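Lin2722 protein (Listeria innocua, PDB 3DS8) is of unknown function but belongs to the DUF915 family of alpha/beta hydrolases and is probably a serine hydrolase. Local coordinates at residues A[131-137]-A[190-196]; A[177-183]-A[214-220]. One frame throughout, in Å; residues are numbered along the deposited sequence.

Both contacts lie at the C-terminal ends of the central parallel strands, where an alpha/beta hydrolase carries its active site, and their centres are about 12 Å apart. Contact 1 ties the loop after strand 123-130 to the turn and short helix of 190-196; contact 2 pairs strand 173-180 with strand 209-216. They touch through probable hydrogen bonds: Gly-131 N lies 2.8 Å from Ile-177 O, and Thr-193 OG1 2.8 Å from Gly-179 O. Both border a Ser-102, His-222, Asp-188 arrangement consistent with a catalytic triad: Val-191 packs on His-222, just after segment 214-220. The Pro-133 side chain, which touches the possible Ser-102 elbow, lies about 4 Å from a bound sulfate, probably from the crystallisation liquor.

Contact 1: A[131-137]-A[190-196]; sequences GSPFNDL and IVPTISS
Val-191 puts its two methyl groups to separate use against the loop 131-137. With CG1 anti to the backbone N (chi1 179°), that branch meets Pro-133 CB at 3.7 Å, while CG2 meets Leu-137 CD2, also at 3.7 Å; each neighbouring side chain crosses the valine at about a right angle. Leu-137 reaches on toward Ile-190 with its other methyl, and the Pro-192 ring lies by the Leu-137 carbonyl, CG to O 3.5 Å.

Beyond this patch the contact turns polar around Ser-195. Its OG accepts a hydrogen bond from Asn-135 N at 2.9 Å and donates one to Asp-136 O at 2.7 Å, meeting a lone pair in the carbonyl plane. Phe-134 N makes a weak bond to Ser-195 O at 3.2 Å, and the same oxygen sits at the edge of the Phe-134 ring. Ser-132 O receives a CA-H contact from Ser-196, CA to O 3.1 Å. One water joins Ser-132 N to Ser-196 O, another bridges the carbonyls of Leu-137 and Ile-190.

A single buried hydroxyl, acting as both donor and acceptor, thus grips the beta turn 133-136. The segment whose Val-191 side chain packs on this loop also presents the N-H groups of Ile-190 and Val-191 to Asp-188 OD1, the acid of a possible triad.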
loop_
_atom_site.group_PDB
_atom_site.type_symbol
_atom_site.label_atom_id
_atom_site.label_comp_id
_atom_site.label_asym_id
_atom_site.label_seq_id
_atom_site.Cartn_x
_atom_site.Cartn_y
_atom_site.Cartn_z
ATOM N N GLY A 131 -3.617 -0.624 -7.246
ATOM C CA GLY A 131 -3.561 0.252 -8.426
ATOM C C GLY A 131 -2.529 1.371 -8.319
ATOM O O GLY A 131 -2.769 2.495 -8.765
ATOM N N SER A 132 -1.361 1.071 -7.756
ATOM C CA SER A 132 -0.371 2.104 -7.476
ATOM C C SER A 132 0.513 2.258 -8.702
ATOM O O SER A 132 1.050 1.254 -9.171
ATOM C CB SER A 132 0.489 1.765 -6.255
ATOM O OG SER A 132 -0.291 1.713 -5.040
ATOM N N PRO A 133 0.679 3.491 -9.199
ATOM C CA PRO A 133 1.463 3.631 -10.433
ATOM C C PRO A 133 2.973 3.712 -10.160
ATOM O O PRO A 133 3.603 4.784 -10.221
ATOM C CB PRO A 133 0.881 4.907 -11.029
ATOM C CG PRO A 133 0.482 5.715 -9.838
ATOM C CD PRO A 133 0.055 4.773 -8.805
ATOM N N PHE A 134 3.569 2.560 -9.874
ATOM C CA PHE A 134 5.004 2.470 -9.629
ATOM C C PHE A 134 5.880 3.051 -10.732
ATOM O O PHE A 134 6.901 3.645 -10.444
ATOM C CB PHE A 134 5.427 1.035 -9.290
ATOM C CG PHE A 134 4.778 0.511 -8.039
ATOM C CD1 PHE A 134 5.287 0.860 -6.795
ATOM C CD2 PHE A 134 3.718 -0.372 -8.119
ATOM C CE1 PHE A 134 4.684 0.427 -5.653
ATOM C CE2 PHE A 134 3.081 -0.779 -6.978
ATOM C CZ PHE A 134 3.633 -0.415 -5.728
ATOM N N ASN A 135 5.450 2.913 -11.984
ATOM C CA ASN A 135 6.114 3.538 -13.110
ATOM C C ASN A 135 5.211 4.580 -13.812
ATOM O O ASN A 135 5.237 4.721 -15.027
ATOM C CB ASN A 135 6.544 2.462 -14.100
ATOM C CG ASN A 135 7.574 2.972 -15.106
ATOM O OD1 ASN A 135 8.495 3.715 -14.733
ATOM N ND2 ASN A 135 7.461 2.534 -16.364
ATOM N N ASP A 136 4.464 5.337 -13.011
ATOM C CA ASP A 136 3.633 6.435 -13.465
ATOM C C ASP A 136 2.580 6.006 -14.518
ATOM O O ASP A 136 2.122 4.839 -14.502
ATOM C CB ASP A 136 4.500 7.656 -13.874
ATOM C CG ASP A 136 5.400 8.164 -12.721
ATOM O OD1 ASP A 136 5.015 8.048 -11.553
ATOM O OD2 ASP A 136 6.437 8.760 -13.017
ATOM N N LEU A 137 2.133 6.918 -15.374
ATOM C CA LEU A 137 0.926 6.690 -16.147
ATOM C C LEU A 137 1.111 6.509 -17.658
ATOM O O LEU A 137 0.167 6.249 -18.357
ATOM C CB LEU A 137 -0.068 7.839 -15.917
ATOM C CG LEU A 137 -0.358 8.207 -14.470
ATOM C CD1 LEU A 137 -1.434 9.267 -14.434
ATOM C CD2 LEU A 137 -0.826 6.965 -13.654
ATOM N N ILE A 190 -6.687 4.616 -15.657
ATOM C CA ILE A 190 -5.782 5.708 -15.294
ATOM C C ILE A 190 -4.325 5.232 -15.332
ATOM O O ILE A 190 -3.459 5.888 -15.948
ATOM C CB ILE A 190 -6.101 6.267 -13.907
ATOM C CG1 ILE A 190 -7.474 6.972 -13.925
ATOM C CG2 ILE A 190 -5.023 7.304 -13.453
ATOM C CD1 ILE A 190 -7.446 8.312 -14.646
ATOM N N VAL A 191 -4.097 4.082 -14.719
ATOM C CA VAL A 191 -2.769 3.479 -14.581
ATOM C C VAL A 191 -2.622 2.246 -15.501
ATOM O O VAL A 191 -3.402 1.293 -15.392
ATOM C CB VAL A 191 -2.522 3.053 -13.100
ATOM C CG1 VAL A 191 -1.090 2.371 -12.899
ATOM C CG2 VAL A 191 -2.726 4.244 -12.109
ATOM N N PRO A 192 -1.551 2.206 -16.313
ATOM C CA PRO A 192 -1.254 0.974 -17.051
ATOM C C PRO A 192 -1.061 -0.173 -16.068
ATOM O O PRO A 192 -0.405 -0.043 -15.030
ATOM C CB PRO A 192 0.034 1.316 -17.826
ATOM C CG PRO A 192 0.043 2.806 -17.886
ATOM C CD PRO A 192 -0.584 3.263 -16.615
ATOM N N THR A 193 -1.628 -1.313 -16.409
ATOM C CA THR A 193 -1.584 -2.469 -15.544
ATOM C C THR A 193 -0.167 -2.820 -15.160
ATOM O O THR A 193 0.130 -3.090 -13.991
ATOM C CB THR A 193 -2.286 -3.669 -16.236
ATOM O OG1 THR A 193 -3.592 -3.271 -16.647
ATOM C CG2 THR A 193 -2.377 -4.819 -15.304
ATOM N N ILE A 194 0.743 -2.712 -16.130
ATOM C CA ILE A 194 2.129 -3.011 -15.860
ATOM C C ILE A 194 2.784 -2.063 -14.826
ATOM O O ILE A 194 3.615 -2.480 -14.039
ATOM C CB ILE A 194 2.922 -3.058 -17.167
ATOM C CG1 ILE A 194 2.584 -4.407 -17.862
ATOM C CG2 ILE A 194 4.452 -2.877 -16.944
ATOM C CD1 ILE A 194 2.834 -4.425 -19.262
ATOM N N SER A 195 2.413 -0.796 -14.864
ATOM C CA SER A 195 2.901 0.208 -13.890
ATOM C C SER A 195 2.508 -0.212 -12.502
ATOM O O SER A 195 3.307 -0.138 -11.570
ATOM C CB SER A 195 2.343 1.583 -14.184
ATOM O OG SER A 195 2.837 2.528 -13.242
ATOM N N SER A 196 1.279 -0.686 -12.356
ATOM C CA SER A 196 0.797 -1.167 -11.039
ATOM C C SER A 196 1.375 -2.503 -10.544
ATOM O O SER A 196 1.162 -2.879 -9.378
ATOM C CB SER A 196 -0.750 -1.145 -10.978
ATOM O OG SER A 196 -1.348 -1.580 -12.138
HETATM O O HOH W 1 -0.450 -1.712 -7.390
HETATM O O HOH W 2 -2.405 5.935 -18.842
#

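Contact 2: A[177-183]-A[214-220]; sequences IAGELSE and IQVGEDA
Strands 173-180 and 209-216 are parallel neighbours in the central sheet, joined by a beta-alpha-beta connection through helix 193-196, and this contact is the C-terminal end of their pairing. The short strand axes come within 4.6 Å of each other and are inclined to each other by 24°. Three backbone hydrogen bonds hold them together: Gln-215 N to Ala-178 O at 2.8 Å, Glu-180 N to Gln-215 O, and Gly-217 N to Glu-180 O. CA-H contacts supplement them, the shortest from Val-216 CA to Glu-180 O at 3.1 Å.

Ala-178, Glu-180, Ile-214 and Val-216 share one face of the sheet. Here Glu-180 and Val-216 lie side by side and point the same way: the glutamate CG is anti to its backbone N (chi1 179°) and the chain stays extended, which carries OE1 to 3.7 Å from Val-216 CG2. The Ile-214 methyl CG2 sits against Glu-180 CB. Glu-183 crosses the valine from beyond the strand end, and Glu-183 OE2 is 3.5 Å from Val-216 CG1.

On the face bearing Gln-215, the side-chain NE2 passes 3.5 Å from Ile-177 CG2, while the amide is held by Thr-228 through OE1 and by Ser-231 and Asp-213 through NE2. Past Gly-217, whose backbone angles would press a CB against the carbonyl O of Val-216, the chain folds back so that Ala-220 CB packs 4.0 Å from Gly-179 CA. The bare CA of Gly-179 lets the returning chain come this close, since Ala-220 O stands where a CB would project; that buried oxygen finds no polar partner in the model. Parallel strands ending in loops that lead to a putative acid and histidine are characteristic of the alpha/beta hydrolase fold.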
loop_
_atom_site.group_PDB
_atom_site.type_symbol
_atom_site.label_atom_id
_atom_site.label_comp_id
_atom_site.label_asym_id
_atom_site.label_seq_id
_atom_site.Cartn_x
_atom_site.Cartn_y
_atom_site.Cartn_z
ATOM N N ILE A 177 -1.920 -5.307 -6.127
ATOM C CA ILE A 177 -3.186 -5.472 -6.793
ATOM C C ILE A 177 -3.317 -4.535 -7.961
ATOM O O ILE A 177 -3.052 -3.303 -7.833
ATOM C CB ILE A 177 -4.336 -5.248 -5.790
ATOM C CG1 ILE A 177 -4.391 -6.403 -4.775
ATOM C CG2 ILE A 177 -5.686 -5.073 -6.530
ATOM C CD1 ILE A 177 -5.388 -6.176 -3.638
ATOM N N ALA A 178 -3.632 -5.085 -9.128
ATOM C CA ALA A 178 -3.713 -4.298 -10.339
ATOM C C ALA A 178 -5.013 -4.560 -11.065
ATOM O O ALA A 178 -5.524 -5.684 -11.049
ATOM C CB ALA A 178 -2.557 -4.604 -11.278
ATOM N N GLY A 179 -5.554 -3.521 -11.688
ATOM C CA GLY A 179 -6.715 -3.680 -12.586
ATOM C C GLY A 179 -6.355 -3.613 -14.064
ATOM O O GLY A 179 -5.397 -2.938 -14.488
ATOM N N GLU A 180 -7.139 -4.320 -14.865
ATOM C CA GLU A 180 -7.028 -4.310 -16.285
ATOM C C GLU A 180 -8.502 -4.278 -16.798
ATOM O O GLU A 180 -9.319 -5.177 -16.472
ATOM C CB GLU A 180 -6.267 -5.565 -16.726
ATOM C CG GLU A 180 -6.116 -5.682 -18.135
ATOM C CD GLU A 180 -5.246 -6.858 -18.557
ATOM O OE1 GLU A 180 -5.507 -8.019 -18.149
ATOM O OE2 GLU A 180 -4.350 -6.601 -19.368
ATOM N N LEU A 181 -8.862 -3.255 -17.564
ATOM C CA LEU A 181 -10.263 -3.111 -17.949
ATOM C C LEU A 181 -10.685 -4.277 -18.826
ATOM O O LEU A 181 -11.828 -4.726 -18.755
ATOM C CB LEU A 181 -10.560 -1.776 -18.628
ATOM C CG LEU A 181 -10.355 -0.575 -17.677
ATOM C CD1 LEU A 181 -10.584 0.681 -18.425
ATOM C CD2 LEU A 181 -11.267 -0.663 -16.434
ATOM N N SER A 182 -9.767 -4.758 -19.652
ATOM C CA SER A 182 -10.034 -5.958 -20.421
ATOM C C SER A 182 -8.696 -6.537 -20.846
ATOM O O SER A 182 -7.670 -5.845 -20.792
ATOM C CB SER A 182 -10.858 -5.652 -21.690
ATOM O OG SER A 182 -10.008 -5.181 -22.707
ATOM N N GLU A 183 -8.709 -7.794 -21.301
ATOM C CA GLU A 183 -7.444 -8.434 -21.742
ATOM C C GLU A 183 -6.746 -7.676 -22.840
ATOM O O GLU A 183 -5.546 -7.724 -22.937
ATOM C CB GLU A 183 -7.648 -9.866 -22.226
ATOM C CG GLU A 183 -7.854 -10.858 -21.120
ATOM C CD GLU A 183 -9.238 -10.766 -20.550
ATOM O OE1 GLU A 183 -10.048 -10.043 -21.172
ATOM O OE2 GLU A 183 -9.526 -11.421 -19.523
ATOM N N ILE A 214 -4.132 -9.696 -10.396
ATOM C CA ILE A 214 -4.741 -8.847 -11.435
ATOM C C ILE A 214 -6.237 -9.099 -11.481
ATOM O O ILE A 214 -6.672 -10.260 -11.531
ATOM C CB ILE A 214 -4.171 -9.148 -12.819
ATOM C CG1 ILE A 214 -2.657 -8.925 -12.844
ATOM C CG2 ILE A 214 -4.886 -8.272 -13.905
ATOM C CD1 ILE A 214 -2.024 -9.344 -14.154
ATOM N N GLN A 215 -7.034 -8.047 -11.421
ATOM C CA GLN A 215 -8.442 -8.147 -11.624
ATOM C C GLN A 215 -8.779 -7.601 -13.016
ATOM O O GLN A 215 -8.316 -6.538 -13.405
ATOM C CB GLN A 215 -9.248 -7.363 -10.577
ATOM C CG GLN A 215 -9.154 -7.906 -9.179
ATOM C CD GLN A 215 -9.597 -6.874 -8.167
ATOM O OE1 GLN A 215 -10.694 -6.273 -8.302
ATOM N NE2 GLN A 215 -8.768 -6.663 -7.145
ATOM N N VAL A 216 -9.618 -8.325 -13.734
ATOM C CA VAL A 216 -9.939 -7.943 -15.117
ATOM C C VAL A 216 -11.413 -7.604 -15.262
ATOM O O VAL A 216 -12.312 -8.301 -14.728
ATOM C CB VAL A 216 -9.550 -9.032 -16.132
ATOM C CG1 VAL A 216 -9.730 -8.521 -17.577
ATOM C CG2 VAL A 216 -8.106 -9.496 -15.915
ATOM N N GLY A 217 -11.676 -6.571 -16.031
ATOM C CA GLY A 217 -13.031 -6.199 -16.359
ATOM C C GLY A 217 -13.364 -4.748 -16.089
ATOM O O GLY A 217 -12.628 -4.014 -15.441
ATOM N N GLU A 218 -14.519 -4.330 -16.598
ATOM C CA GLU A 218 -14.971 -2.979 -16.424
ATOM C C GLU A 218 -15.081 -2.588 -14.974
ATOM O O GLU A 218 -14.907 -1.416 -14.652
ATOM C CB GLU A 218 -16.289 -2.733 -17.165
ATOM C CG GLU A 218 -17.493 -3.479 -16.658
ATOM C CD GLU A 218 -18.749 -3.157 -17.461
ATOM O OE1 GLU A 218 -18.692 -2.328 -18.406
ATOM O OE2 GLU A 218 -19.803 -3.755 -17.144
ATOM N N ASP A 219 -15.324 -3.560 -14.092
ATOM C CA ASP A 219 -15.413 -3.258 -12.649
ATOM C C ASP A 219 -14.080 -2.964 -11.944
ATOM O O ASP A 219 -14.078 -2.560 -10.778
ATOM C CB ASP A 219 -16.182 -4.338 -11.882
ATOM C CG ASP A 219 -15.575 -5.745 -11.991
ATOM O OD1 ASP A 219 -14.394 -5.923 -12.377
ATOM O OD2 ASP A 219 -16.345 -6.712 -11.696
ATOM N N ALA A 220 -12.961 -3.191 -12.640
ATOM C CA ALA A 220 -11.646 -3.014 -12.056
ATOM C C ALA A 220 -11.111 -1.611 -12.268
ATOM O O ALA A 220 -9.895 -1.411 -12.312
ATOM C CB ALA A 220 -10.674 -4.050 -12.639
#